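Local atomic coordinates of ofchtiv-allosamidin (PDB entry 6JMB), a protein that probably hydrolyses chitin as a group IV insect chitinase of glycosyl hydrolase family 18, and binds the inhibitor allosamidin in its substrate groove. Residues M95-E100 with I140-T145; W125-R130 with A164-E169; N225-V230 with V331-S336; A274-A279 with Y286-Y291. One frame throughout, in Å; residues are numbered along the deposited sequence.

Contact 1: M95-E100 with I140-T145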
loop_
_atom_site.group_PDB
_atom_site.type_symbol
_atom_site.label_atom_id
_atom_site.label_comp_id
_atom_site.label_asym_id
_atom_site.label_seq_id
_atom_site.Cartn_x
_atom_site.Cartn_y
_atom_site.Cartn_z
ATOM N N MET A 95 -14.496 17.647 5.158
ATOM C CA MET A 95 -15.364 17.324 4.028
ATOM C C MET A 95 -16.424 16.305 4.424
ATOM O O MET A 95 -17.608 16.458 4.099
ATOM C CB MET A 95 -14.523 16.788 2.864
ATOM C CG MET A 95 -15.343 16.259 1.680
ATOM S SD MET A 95 -15.829 14.520 1.789
ATOM C CE MET A 95 -14.251 13.706 1.539
ATOM N N ALA A 96 -16.013 15.246 5.120
ATOM C CA ALA A 96 -16.923 14.140 5.383
ATOM C C ALA A 96 -18.049 14.523 6.331
ATOM O O ALA A 96 -19.106 13.887 6.287
ATOM C CB ALA A 96 -16.151 12.940 5.935
ATOM N N ALA A 97 -17.853 15.550 7.162
ATOM C CA ALA A 97 -18.853 15.931 8.155
ATOM C C ALA A 97 -20.002 16.751 7.581
ATOM O O ALA A 97 -21.032 16.896 8.249
ATOM C CB ALA A 97 -18.188 16.720 9.281
ATOM N N GLU A 98 -19.856 17.304 6.379
ATOM C CA GLU A 98 -20.835 18.245 5.848
ATOM C C GLU A 98 -21.507 17.643 4.627
ATOM O O GLU A 98 -20.816 17.313 3.651
ATOM C CB GLU A 98 -20.151 19.559 5.474
ATOM C CG GLU A 98 -19.847 20.446 6.665
ATOM C CD GLU A 98 -21.053 20.626 7.570
ATOM O OE1 GLU A 98 -20.922 20.385 8.787
ATOM O OE2 GLU A 98 -22.131 21.000 7.061
ATOM N N PRO A 99 -22.832 17.490 4.623
ATOM C CA PRO A 99 -23.496 16.915 3.439
ATOM C C PRO A 99 -23.170 17.650 2.147
ATOM O O PRO A 99 -23.006 17.013 1.097
ATOM C CB PRO A 99 -24.987 17.000 3.799
ATOM C CG PRO A 99 -25.006 17.019 5.297
ATOM C CD PRO A 99 -23.783 17.784 5.708
ATOM N N GLU A 100 -23.049 18.978 2.206
ATOM C CA GLU A 100 -22.757 19.760 1.010
ATOM C C GLU A 100 -21.361 19.465 0.485
ATOM O O GLU A 100 -21.144 19.406 -0.732
ATOM C CB GLU A 100 -22.884 21.250 1.331
ATOM C CG GLU A 100 -24.274 21.676 1.796
ATOM C CD GLU A 100 -24.498 21.497 3.298
ATOM O OE1 GLU A 100 -23.622 20.931 3.995
ATOM O OE2 GLU A 100 -25.567 21.931 3.782
ATOM N N ILE A 140 -15.392 8.461 12.219
ATOM C CA ILE A 140 -15.698 7.047 12.003
ATOM C C ILE A 140 -17.058 6.901 11.334
ATOM O O ILE A 140 -17.220 6.151 10.361
ATOM C CB ILE A 140 -15.626 6.264 13.329
ATOM C CG1 ILE A 140 -14.253 6.413 13.984
ATOM C CG2 ILE A 140 -15.953 4.791 13.088
ATOM C CD1 ILE A 140 -14.189 5.861 15.405
ATOM N N GLU A 141 -18.058 7.631 11.845
ATOM C CA GLU A 141 -19.376 7.613 11.222
ATOM C C GLU A 141 -19.340 8.261 9.847
ATOM O O GLU A 141 -19.876 7.709 8.876
ATOM C CB GLU A 141 -20.404 8.319 12.110
ATOM C CG GLU A 141 -21.733 8.524 11.395
ATOM C CD GLU A 141 -22.695 9.428 12.139
ATOM O OE1 GLU A 141 -22.439 9.753 13.317
ATOM O OE2 GLU A 141 -23.719 9.811 11.533
ATOM N N GLN A 142 -18.706 9.433 9.746
ATOM C CA GLN A 142 -18.782 10.191 8.502
ATOM C C GLN A 142 -18.071 9.473 7.363
ATOM O O GLN A 142 -18.483 9.601 6.207
ATOM C CB GLN A 142 -18.234 11.606 8.693
ATOM C CG GLN A 142 -18.904 12.407 9.809
ATOM C CD GLN A 142 -20.418 12.412 9.720
ATOM O OE1 GLN A 142 -20.990 12.442 8.635
ATOM N NE2 GLN A 142 -21.076 12.394 10.876
ATOM N N PHE A 143 -17.007 8.726 7.671
ATOM C CA PHE A 143 -16.351 7.909 6.656
ATOM C C PHE A 143 -17.330 6.910 6.051
ATOM O O PHE A 143 -17.424 6.774 4.826
ATOM C CB PHE A 143 -15.159 7.191 7.290
ATOM C CG PHE A 143 -14.348 6.358 6.330
ATOM C CD1 PHE A 143 -13.764 6.915 5.199
ATOM C CD2 PHE A 143 -14.136 5.017 6.590
ATOM C CE1 PHE A 143 -12.991 6.134 4.337
ATOM C CE2 PHE A 143 -13.376 4.231 5.730
ATOM C CZ PHE A 143 -12.800 4.793 4.610
ATOM N N SER A 144 -18.094 6.217 6.897
ATOM C CA SER A 144 -19.063 5.255 6.382
ATOM C C SER A 144 -20.191 5.939 5.619
ATOM O O SER A 144 -20.653 5.418 4.598
ATOM C CB SER A 144 -19.595 4.385 7.518
ATOM O OG SER A 144 -18.595 3.460 7.921
ATOM N N THR A 145 -20.643 7.109 6.085
ATOM C CA THR A 145 -21.658 7.845 5.336
ATOM C C THR A 145 -21.135 8.246 3.966
ATOM O O THR A 145 -21.844 8.119 2.960
ATOM C CB THR A 145 -22.105 9.071 6.132
ATOM O OG1 THR A 145 -22.656 8.637 7.378
ATOM C CG2 THR A 145 -23.162 9.864 5.367
HETATM O O HOH W 1 -23.429 14.885 8.133
#

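Contact 2: W125-R130 with A164-E169. With AMI (allosamizoline), chain C.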
loop_
_atom_site.group_PDB
_atom_site.type_symbol
_atom_site.label_atom_id
_atom_site.label_comp_id
_atom_site.label_asym_id
_atom_site.label_seq_id
_atom_site.Cartn_x
_atom_site.Cartn_y
_atom_site.Cartn_z
ATOM N N TRP A 125 -7.967 7.821 2.857
ATOM C CA TRP A 125 -7.915 8.856 3.880
ATOM C C TRP A 125 -7.082 8.333 5.044
ATOM O O TRP A 125 -7.439 7.325 5.662
ATOM C CB TRP A 125 -9.350 9.156 4.313
ATOM C CG TRP A 125 -9.568 10.031 5.530
ATOM C CD1 TRP A 125 -8.631 10.660 6.312
ATOM C CD2 TRP A 125 -10.842 10.366 6.084
ATOM N NE1 TRP A 125 -9.256 11.365 7.323
ATOM C CE2 TRP A 125 -10.611 11.192 7.207
ATOM C CE3 TRP A 125 -12.158 10.043 5.741
ATOM C CZ2 TRP A 125 -11.655 11.702 7.986
ATOM C CZ3 TRP A 125 -13.195 10.551 6.510
ATOM C CH2 TRP A 125 -12.935 11.364 7.628
ATOM N N GLU A 126 -5.975 9.010 5.349
ATOM C CA GLU A 126 -5.054 8.565 6.397
ATOM C C GLU A 126 -5.015 9.604 7.521
ATOM O O GLU A 126 -4.192 10.523 7.493
ATOM C CB GLU A 126 -3.662 8.278 5.797
ATOM C CG GLU A 126 -3.741 7.255 4.657
ATOM C CD GLU A 126 -2.431 6.576 4.315
ATOM O OE1 GLU A 126 -1.372 6.942 4.862
ATOM O OE2 GLU A 126 -2.469 5.639 3.488
ATOM N N TYR A 127 -5.896 9.476 8.523
ATOM C CA TYR A 127 -6.915 8.438 8.669
ATOM C C TYR A 127 -8.062 9.084 9.429
ATOM O O TYR A 127 -7.851 10.060 10.154
ATOM C CB TYR A 127 -6.418 7.306 9.568
ATOM C CG TYR A 127 -5.191 6.599 9.084
ATOM C CD1 TYR A 127 -5.296 5.519 8.217
ATOM C CD2 TYR A 127 -3.925 7.001 9.492
ATOM C CE1 TYR A 127 -4.179 4.862 7.760
ATOM C CE2 TYR A 127 -2.797 6.342 9.032
ATOM C CZ TYR A 127 -2.943 5.277 8.172
ATOM O OH TYR A 127 -1.839 4.603 7.714
ATOM N N PRO A 128 -9.263 8.527 9.322
ATOM C CA PRO A 128 -10.358 9.000 10.175
ATOM C C PRO A 128 -9.951 8.966 11.641
ATOM O O PRO A 128 -9.356 7.992 12.118
ATOM C CB PRO A 128 -11.487 8.007 9.880
ATOM C CG PRO A 128 -11.192 7.521 8.485
ATOM C CD PRO A 128 -9.691 7.458 8.405
ATOM N N ASN A 129 -10.233 10.066 12.345
ATOM C CA ASN A 129 -10.029 10.141 13.794
ATOM C C ASN A 129 -8.559 9.991 14.187
ATOM O O ASN A 129 -8.238 9.575 15.304
ATOM C CB ASN A 129 -10.927 9.141 14.531
ATOM C CG ASN A 129 -10.897 9.309 16.037
ATOM O OD1 ASN A 129 -10.819 10.424 16.552
ATOM N ND2 ASN A 129 -10.940 8.187 16.750
ATOM N N ARG A 130 -7.639 10.332 13.288
ATOM C CA ARG A 130 -6.221 10.286 13.609
ATOM C C ARG A 130 -5.508 11.476 12.985
ATOM O O ARG A 130 -6.068 12.207 12.165
ATOM C CB ARG A 130 -5.575 8.975 13.151
ATOM C CG ARG A 130 -6.161 7.748 13.829
ATOM C CD ARG A 130 -5.534 6.466 13.349
ATOM N NE ARG A 130 -4.112 6.420 13.646
ATOM C CZ ARG A 130 -3.276 5.540 13.108
ATOM N NH1 ARG A 130 -3.727 4.636 12.251
ATOM N NH2 ARG A 130 -1.990 5.566 13.425
ATOM N N ALA A 164 -8.412 1.870 0.963
ATOM C CA ALA A 164 -7.189 1.377 1.580
ATOM C C ALA A 164 -7.268 1.745 3.050
ATOM O O ALA A 164 -7.617 2.882 3.383
ATOM C CB ALA A 164 -5.961 2.039 0.961
ATOM N N VAL A 165 -6.969 0.787 3.929
ATOM C CA VAL A 165 -7.187 0.954 5.363
ATOM C C VAL A 165 -5.957 0.545 6.159
ATOM O O VAL A 165 -5.156 -0.291 5.727
ATOM C CB VAL A 165 -8.408 0.154 5.860
ATOM C CG1 VAL A 165 -9.687 0.638 5.174
ATOM C CG2 VAL A 165 -8.192 -1.335 5.626
ATOM N N SER A 166 -5.828 1.129 7.348
ATOM C CA SER A 166 -4.807 0.684 8.287
ATOM C C SER A 166 -5.086 -0.748 8.735
ATOM O O SER A 166 -6.226 -1.225 8.718
ATOM C CB SER A 166 -4.751 1.614 9.498
ATOM O OG SER A 166 -6.008 1.648 10.154
ATOM N N ALA A 167 -4.021 -1.447 9.129
ATOM C CA ALA A 167 -4.054 -2.904 9.200
ATOM C C ALA A 167 -4.368 -3.453 10.589
ATOM O O ALA A 167 -5.345 -4.189 10.758
ATOM C CB ALA A 167 -2.736 -3.487 8.682
ATOM N N VAL A 168 -3.545 -3.143 11.579
ATOM C CA VAL A 168 -3.648 -3.838 12.859
ATOM C C VAL A 168 -4.843 -3.323 13.646
ATOM O O VAL A 168 -5.291 -2.187 13.475
ATOM C CB VAL A 168 -2.344 -3.748 13.678
ATOM C CG1 VAL A 168 -1.164 -4.327 12.896
ATOM C CG2 VAL A 168 -2.065 -2.323 14.123
ATOM N N GLU A 169 -5.342 -4.180 14.539
ATOM C CA GLU A 169 -6.515 -3.856 15.342
ATOM C C GLU A 169 -6.398 -2.503 16.044
ATOM O O GLU A 169 -7.339 -1.704 16.028
ATOM C CB GLU A 169 -6.783 -4.973 16.348
ATOM C CG GLU A 169 -8.016 -4.715 17.179
ATOM C CD GLU A 169 -8.386 -5.908 18.040
ATOM O OE1 GLU A 169 -7.690 -6.943 17.954
ATOM O OE2 GLU A 169 -9.376 -5.808 18.795
HETATM C C1 AMI C . 0.736 3.703 1.801
HETATM C C2 AMI C . -0.038 5.067 1.595
HETATM C C3 AMI C . 0.892 5.893 0.856
HETATM C C4 AMI C . 2.323 5.420 1.344
HETATM C C5 AMI C . 2.170 3.976 1.270
HETATM C C6 AMI C . 3.262 3.192 2.086
HETATM C C7 AMI C . -1.045 3.427 0.506
HETATM C C8 AMI C . -3.271 3.450 -0.728
HETATM C C9 AMI C . -1.876 1.303 -0.646
HETATM N N2 AMI C . -1.117 4.765 0.923
HETATM N N7 AMI C . -2.068 2.733 -0.288
HETATM O O3 AMI C . 0.632 7.277 1.087
HETATM O O4 AMI C . 3.399 5.783 0.490
HETATM O O6 AMI C . 3.260 3.673 3.415
HETATM O O7 AMI C . 0.075 2.769 0.918
HETATM O O HOH W 2 -8.243 4.734 5.417
HETATM O O HOH W 3 -6.390 3.936 11.675
#

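Contact 3: N225-V230 with V331-S336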
loop_
_atom_site.group_PDB
_atom_site.type_symbol
_atom_site.label_atom_id
_atom_site.label_comp_id
_atom_site.label_asym_id
_atom_site.label_seq_id
_atom_site.Cartn_x
_atom_site.Cartn_y
_atom_site.Cartn_z
ATOM N N ASN A 225 1.646 -7.542 13.132
ATOM C CA ASN A 225 2.062 -8.425 12.052
ATOM C C ASN A 225 0.883 -8.699 11.120
ATOM O O ASN A 225 -0.273 -8.383 11.422
ATOM C CB ASN A 225 2.782 -9.686 12.567
ATOM C CG ASN A 225 1.935 -10.512 13.524
ATOM O OD1 ASN A 225 0.802 -10.876 13.216
ATOM N ND2 ASN A 225 2.500 -10.831 14.688
ATOM N N VAL A 226 1.206 -9.261 9.955
ATOM C CA VAL A 226 0.217 -9.442 8.895
ATOM C C VAL A 226 -0.892 -10.383 9.349
ATOM O O VAL A 226 -2.080 -10.123 9.125
ATOM C CB VAL A 226 0.901 -9.943 7.611
ATOM C CG1 VAL A 226 -0.135 -10.267 6.539
ATOM C CG2 VAL A 226 1.908 -8.910 7.110
ATOM N N ASN A 227 -0.523 -11.499 9.978
ATOM C CA ASN A 227 -1.526 -12.464 10.419
ATOM C C ASN A 227 -2.512 -11.836 11.402
ATOM O O ASN A 227 -3.731 -12.018 11.277
ATOM C CB ASN A 227 -0.838 -13.688 11.027
ATOM C CG ASN A 227 -1.814 -14.666 11.640
ATOM O OD1 ASN A 227 -2.678 -15.226 10.961
ATOM N ND2 ASN A 227 -1.664 -14.897 12.938
ATOM N N ASN A 228 -2.008 -11.078 12.380
ATOM C CA ASN A 228 -2.915 -10.459 13.342
ATOM C C ASN A 228 -3.862 -9.482 12.657
ATOM O O ASN A 228 -5.055 -9.435 12.978
ATOM C CB ASN A 228 -2.131 -9.761 14.452
ATOM C CG ASN A 228 -1.585 -10.730 15.482
ATOM O OD1 ASN A 228 -2.068 -11.857 15.618
ATOM N ND2 ASN A 228 -0.572 -10.295 16.209
ATOM N N ALA A 229 -3.355 -8.721 11.684
ATOM C CA ALA A 229 -4.188 -7.741 10.996
ATOM C C ALA A 229 -5.252 -8.418 10.147
ATOM O O ALA A 229 -6.427 -8.036 10.187
ATOM C CB ALA A 229 -3.317 -6.831 10.130
ATOM N N VAL A 230 -4.859 -9.421 9.358
ATOM C CA VAL A 230 -5.825 -10.119 8.512
ATOM C C VAL A 230 -6.900 -10.775 9.364
ATOM O O VAL A 230 -8.099 -10.667 9.076
ATOM C CB VAL A 230 -5.113 -11.134 7.600
ATOM C CG1 VAL A 230 -6.139 -12.067 6.949
ATOM C CG2 VAL A 230 -4.303 -10.399 6.532
ATOM N N VAL A 331 1.794 -14.707 -0.178
ATOM C CA VAL A 331 0.685 -15.066 -1.055
ATOM C C VAL A 331 0.131 -16.437 -0.683
ATOM O O VAL A 331 -1.081 -16.675 -0.768
ATOM C CB VAL A 331 1.093 -14.956 -2.535
ATOM C CG1 VAL A 331 -0.100 -15.258 -3.437
ATOM C CG2 VAL A 331 1.623 -13.559 -2.825
ATOM N N GLU A 332 1.000 -17.349 -0.239
ATOM C CA GLU A 332 0.520 -18.637 0.255
ATOM C C GLU A 332 -0.384 -18.460 1.468
ATOM O O GLU A 332 -1.411 -19.140 1.595
ATOM C CB GLU A 332 1.703 -19.564 0.552
ATOM C CG GLU A 332 2.350 -20.089 -0.727
ATOM C CD GLU A 332 3.644 -20.838 -0.501
ATOM O OE1 GLU A 332 4.210 -20.756 0.611
ATOM O OE2 GLU A 332 4.102 -21.507 -1.452
ATOM N N TYR A 333 -0.028 -17.535 2.361
ATOM C CA TYR A 333 -0.889 -17.211 3.493
ATOM C C TYR A 333 -2.248 -16.706 3.016
ATOM O O TYR A 333 -3.298 -17.148 3.504
ATOM C CB TYR A 333 -0.194 -16.177 4.387
ATOM C CG TYR A 333 -1.055 -15.712 5.537
ATOM C CD1 TYR A 333 -1.919 -14.634 5.390
ATOM C CD2 TYR A 333 -1.021 -16.360 6.761
ATOM C CE1 TYR A 333 -2.726 -14.215 6.428
ATOM C CE2 TYR A 333 -1.826 -15.944 7.813
ATOM C CZ TYR A 333 -2.676 -14.867 7.634
ATOM O OH TYR A 333 -3.492 -14.447 8.659
ATOM N N ALA A 334 -2.248 -15.770 2.063
ATOM C CA ALA A 334 -3.501 -15.242 1.537
ATOM C C ALA A 334 -4.339 -16.346 0.906
ATOM O O ALA A 334 -5.560 -16.400 1.107
ATOM C CB ALA A 334 -3.211 -14.132 0.525
ATOM N N ASN A 335 -3.701 -17.239 0.142
ATOM C CA ASN A 335 -4.425 -18.367 -0.439
ATOM C C ASN A 335 -5.043 -19.238 0.648
ATOM O O ASN A 335 -6.180 -19.702 0.508
ATOM C CB ASN A 335 -3.476 -19.213 -1.291
ATOM C CG ASN A 335 -3.173 -18.591 -2.636
ATOM O OD1 ASN A 335 -3.885 -17.700 -3.095
ATOM N ND2 ASN A 335 -2.120 -19.082 -3.290
ATOM N N SER A 336 -4.308 -19.465 1.741
ATOM C CA SER A 336 -4.792 -20.367 2.783
ATOM C C SER A 336 -6.044 -19.830 3.464
ATOM O O SER A 336 -6.854 -20.611 3.973
ATOM C CB SER A 336 -3.685 -20.660 3.798
ATOM O OG SER A 336 -3.443 -19.545 4.639
#

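Contact 4: A274-A279 with Y286-Y291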
loop_
_atom_site.group_PDB
_atom_site.type_symbol
_atom_site.label_atom_id
_atom_site.label_comp_id
_atom_site.label_asym_id
_atom_site.label_seq_id
_atom_site.Cartn_x
_atom_site.Cartn_y
_atom_site.Cartn_z
ATOM N N ALA A 274 19.243 5.606 2.440
ATOM C CA ALA A 274 18.266 5.952 1.427
ATOM C C ALA A 274 18.671 5.289 0.124
ATOM O O ALA A 274 19.847 5.012 -0.109
ATOM C CB ALA A 274 18.236 7.465 1.209
ATOM N N GLY A 275 17.685 5.027 -0.722
ATOM C CA GLY A 275 17.965 4.559 -2.055
ATOM C C GLY A 275 18.444 5.701 -2.927
ATOM O O GLY A 275 18.118 6.868 -2.687
ATOM N N PRO A 276 19.220 5.388 -3.968
ATOM C CA PRO A 276 19.746 6.463 -4.832
ATOM C C PRO A 276 18.672 7.226 -5.588
ATOM O O PRO A 276 18.899 8.388 -5.954
ATOM C CB PRO A 276 20.706 5.740 -5.790
ATOM C CG PRO A 276 20.639 4.287 -5.457
ATOM C CD PRO A 276 19.589 4.040 -4.430
ATOM N N TYR A 277 17.515 6.613 -5.845
ATOM C CA TYR A 277 16.437 7.235 -6.603
ATOM C C TYR A 277 15.277 7.699 -5.738
ATOM O O TYR A 277 14.739 8.784 -5.970
ATOM C CB TYR A 277 15.914 6.265 -7.676
ATOM C CG TYR A 277 17.014 5.669 -8.525
ATOM C CD1 TYR A 277 17.725 6.458 -9.423
ATOM C CD2 TYR A 277 17.350 4.324 -8.424
ATOM C CE1 TYR A 277 18.741 5.927 -10.195
ATOM C CE2 TYR A 277 18.365 3.782 -9.195
ATOM C CZ TYR A 277 19.058 4.591 -10.077
ATOM O OH TYR A 277 20.070 4.062 -10.849
ATOM N N THR A 278 14.872 6.897 -4.747
ATOM C CA THR A 278 13.814 7.320 -3.834
ATOM C C THR A 278 14.301 8.411 -2.887
ATOM O O THR A 278 13.515 9.278 -2.490
ATOM C CB THR A 278 13.260 6.109 -3.078
ATOM O OG1 THR A 278 14.337 5.379 -2.485
ATOM C CG2 THR A 278 12.505 5.183 -4.036
ATOM N N ALA A 279 15.580 8.368 -2.504
ATOM C CA ALA A 279 16.275 9.491 -1.865
ATOM C C ALA A 279 15.610 9.969 -0.572
ATOM O O ALA A 279 15.478 11.172 -0.332
ATOM C CB ALA A 279 16.486 10.650 -2.844
ATOM N N TYR A 286 12.582 -2.034 -3.389
ATOM C CA TYR A 286 13.170 -3.343 -3.658
ATOM C C TYR A 286 14.163 -3.274 -4.814
ATOM O O TYR A 286 15.235 -3.889 -4.752
ATOM C CB TYR A 286 12.099 -4.408 -3.927
ATOM C CG TYR A 286 12.723 -5.735 -4.293
ATOM C CD1 TYR A 286 13.275 -6.552 -3.315
ATOM C CD2 TYR A 286 12.816 -6.142 -5.623
ATOM C CE1 TYR A 286 13.877 -7.759 -3.648
ATOM C CE2 TYR A 286 13.422 -7.341 -5.965
ATOM C CZ TYR A 286 13.943 -8.144 -4.972
ATOM O OH TYR A 286 14.552 -9.343 -5.298
ATOM N N ASN A 287 13.821 -2.541 -5.882
ATOM C CA ASN A 287 14.742 -2.388 -7.006
ATOM C C ASN A 287 16.085 -1.851 -6.534
ATOM O O ASN A 287 17.144 -2.347 -6.944
ATOM C CB ASN A 287 14.141 -1.486 -8.094
ATOM C CG ASN A 287 13.873 -0.059 -7.620
ATOM O OD1 ASN A 287 13.391 0.173 -6.508
ATOM N ND2 ASN A 287 14.166 0.910 -8.490
ATOM N N GLU A 288 16.057 -0.869 -5.639
ATOM C CA GLU A 288 17.291 -0.270 -5.150
ATOM C C GLU A 288 18.036 -1.223 -4.235
ATOM O O GLU A 288 19.261 -1.351 -4.329
ATOM C CB GLU A 288 16.966 1.025 -4.411
ATOM C CG GLU A 288 16.354 2.091 -5.298
ATOM C CD GLU A 288 15.858 3.282 -4.519
ATOM O OE1 GLU A 288 15.099 3.095 -3.542
ATOM O OE2 GLU A 288 16.228 4.418 -4.885
ATOM N N PHE A 289 17.322 -1.915 -3.350
ATOM C CA PHE A 289 18.025 -2.706 -2.350
ATOM C C PHE A 289 18.522 -4.034 -2.900
ATOM O O PHE A 289 19.609 -4.491 -2.520
ATOM C CB PHE A 289 17.198 -2.909 -1.082
ATOM C CG PHE A 289 18.043 -3.310 0.090
ATOM C CD1 PHE A 289 19.075 -2.481 0.506
ATOM C CD2 PHE A 289 17.848 -4.520 0.737
ATOM C CE1 PHE A 289 19.896 -2.839 1.563
ATOM C CE2 PHE A 289 18.661 -4.890 1.811
ATOM C CZ PHE A 289 19.689 -4.041 2.220
ATOM N N CYS A 290 17.761 -4.676 -3.790
ATOM C CA CYS A 290 18.281 -5.890 -4.404
ATOM C C CYS A 290 19.562 -5.600 -5.171
ATOM O O CYS A 290 20.500 -6.406 -5.157
ATOM C CB CYS A 290 17.216 -6.570 -5.275
ATOM S SG CYS A 290 16.809 -5.837 -6.896
ATOM N N TYR A 291 19.638 -4.435 -5.812
ATOM C CA TYR A 291 20.854 -4.071 -6.524
ATOM C C TYR A 291 22.004 -3.833 -5.555
ATOM O O TYR A 291 23.124 -4.307 -5.784
ATOM C CB TYR A 291 20.599 -2.837 -7.383
ATOM C CG TYR A 291 21.771 -2.470 -8.253
ATOM C CD1 TYR A 291 22.054 -3.186 -9.408
ATOM C CD2 TYR A 291 22.602 -1.414 -7.910
ATOM C CE1 TYR A 291 23.137 -2.850 -10.205
ATOM C CE2 TYR A 291 23.684 -1.073 -8.696
ATOM C CZ TYR A 291 23.944 -1.792 -9.838
ATOM O OH TYR A 291 25.022 -1.449 -10.622
#

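Contact 1: M95-E100 with I140-T145
Q142, on helix 138-154, packs against the backbone of A96 and A97 at the end of helix 90-97. The side chain starts close in: Q142 CB lies 3.7 Å from A96 CB, and A96 O comes to 3.4 Å from that same Q142 CB. From there CG turns to the side of its own backbone N (chi1 -56°), and a second bend at chi2, -51°, folds the chain so that it lies along the other helix end rather than pointing straight into it. Q142 CG thus rests 3.9 Å from A97 CA. At the tip, OE1 of Q142 faces A96 O at 3.3 Å, two acceptors with no proton to share. Each looks elsewhere: A96 O accepts from R102 NH1, while a water donates to A97 O at 3.1 Å and, more weakly, to Q142 OE1 at 3.5 Å. The NE2 branch reaches one turn back to D138 OD2 in a weak hydrogen bond that probably helps to orient the amide. Replacing Q142 with an alanine would probably uncover the A97 backbone, open a gap beside R102 and leave the water without its second, weak acceptor. With the CA atoms of A96 and Q142 only 5.4 Å apart, the two outer helical elements of the barrel are joined here by close van der Waals packing, their polar link being indirect and water-borne.

Contact 2: W125-R130 with A164-E169
Y127 and S166 meet beside the active site, just beyond the C-terminal ends of barrel strands 120-124 and 160-165; E126, immediately before Y127, closes the DxxDxDxE signature of family 18 chitinases. The peptide bond between E126 and Y127 is cis, and a type II turn from Y127 to R130 brings the arginine back over the tyrosine. The Y127 ring is thereby held between two neighbours: E126 CB stands over the centre of one face, 3.7 Å above the ring plane, and R130 NH1 covers the opposite face nearer the rim, 3.6 Å above the plane. Across the contact, Y127 CE1 touches S166 CB at 3.7 Å. The polar links are made by water. One molecule, in the plane of the R130 guanidinium at its edge, accepts from R130 NH1 at 2.8 Å and hydrogen-bonds S166 OG at 2.8 Å; a chi1 of 59° on S166 carries OG to this water. A second water donates to W125 O at 2.7 Å and to A164 O at 2.8 Å, linking the loop after strand 120-124 to strand 160-165. Towards the groove, E126 OE2 lies 3.0 Å from N2 of allosamizoline, and the A164 methyl packs on the C8 methyl of the inhibitor. Strand 160-165 runs between its parallel partners 120-124 and 187-190, with A164 bonded through the backbone to V123 and V165 to G189, while R130 leans on helix 169-175 and P128 on helix 138-154.

Contact 3: N225-V230 with V331-S336
The phenol of Y333 crosses from helix 324-336 to N227 and V230 on helix 226-235. Its hydroxyl is the tight point: Y333 OH donates to N227 OD1 at 2.6 Å, approaching the carbonyl at a C=O...O angle of 125° with a slight tilt from its plane, and the same OH presses to 3.3 Å from N227 CA. The asparagine amide and the tyrosine ring stand nearly perpendicular, 86° apart, and OD1 lies at the ring edge, near its plane. Another part of that edge is filled by V230, whose CG1 lies 4.1 Å from Y333 CE1. Q231 NE2 also bonds to the hydroxyl, so OH is gripped from two side chains. A phenylalanine in place of Y333 would probably leave N227 OD1 and Q231 NE2 without this shared mate and the asparagine amide freer to turn. The backbones stay well apart even at their nearest: CA atoms of N227 and Y333 are 8.4 Å from each other, and those of V230 and A334 9.0 Å, a distance that the long side chain of Y333 spans, its ring sent outward from the helix by a chi1 of 176°. At the exposed end, S336 turns back, its OG donating to Y333 O at 2.7 Å. Beneath, M245 on strand 243-256 touches both V230 and Y333. Such packing between neighbouring helices, above adjacent parallel strands 243-256 and 341-345, belongs to the outer layer of the TIM barrel.

Contact 4: A274-A279 with Y286-Y291
The carboxylate of E288 and the ring of Y277 lie nearly parallel in orientation, their planes 19° apart, with E288 OE2 3.7 Å from Y277 CD2. Over one face of the carboxylate sits G275 CA, 3.5 Å from E288 CD; having no side chain, the glycine lets the acid come this close. Within the helix, C290 CB lies over one face of the Y286 ring, toward its rim. The oxygens of E288 are taken up by the loop. E288 OE2 accepts twice: from Y277 N at 2.7 Å, almost in line with its C-O bond, and from T278 N at 2.8 Å, on the syn side and 24° out of the carboxylate plane. E288 OE1 uses its syn lone pair for T278 OG1, at 2.6 Å, a hydroxyl set between the backbone N and carbonyl carbon of T278 by a chi1 of 52°. In sequence, the loop and helix 286-295 come between barrel strand 243-256 and helix 324-336, consistent with the alpha+beta insertion found in many family 18 chitinases. G285 N gives OE1 a further bond, and this gathering of donors is likely to keep the buried acid ionised. P276 runs antiparallel to the glutamate chain, its CD 3.4 Å from E288 OE2. C290 SG is joined to C356 by a disulfide.

In the fold
Contacts 1, 2 and 3 follow the wall of the TIM barrel, while contact 4 lies in what is probably the alpha+beta insertion. Contacts 1 and 2 interleave along the chain and touch, the F143 ring and the A96 methyl both packing on W125; their centres are 15 Å apart. Contact 2 meets contact 3 where A167 O lies against the A229 methyl, with centres 18 Å apart, so a continuous path runs from helix 90-97 past the inhibitor site to helix 226-235. Contact 4 falls between the two segments of contact 3 in sequence, yet lies about 14 Å away at the nearest atoms. Contact 2, at the active-site end of the barrel, and contact 4 lie on opposite sides of the chain's centre, their centres 27 Å apart.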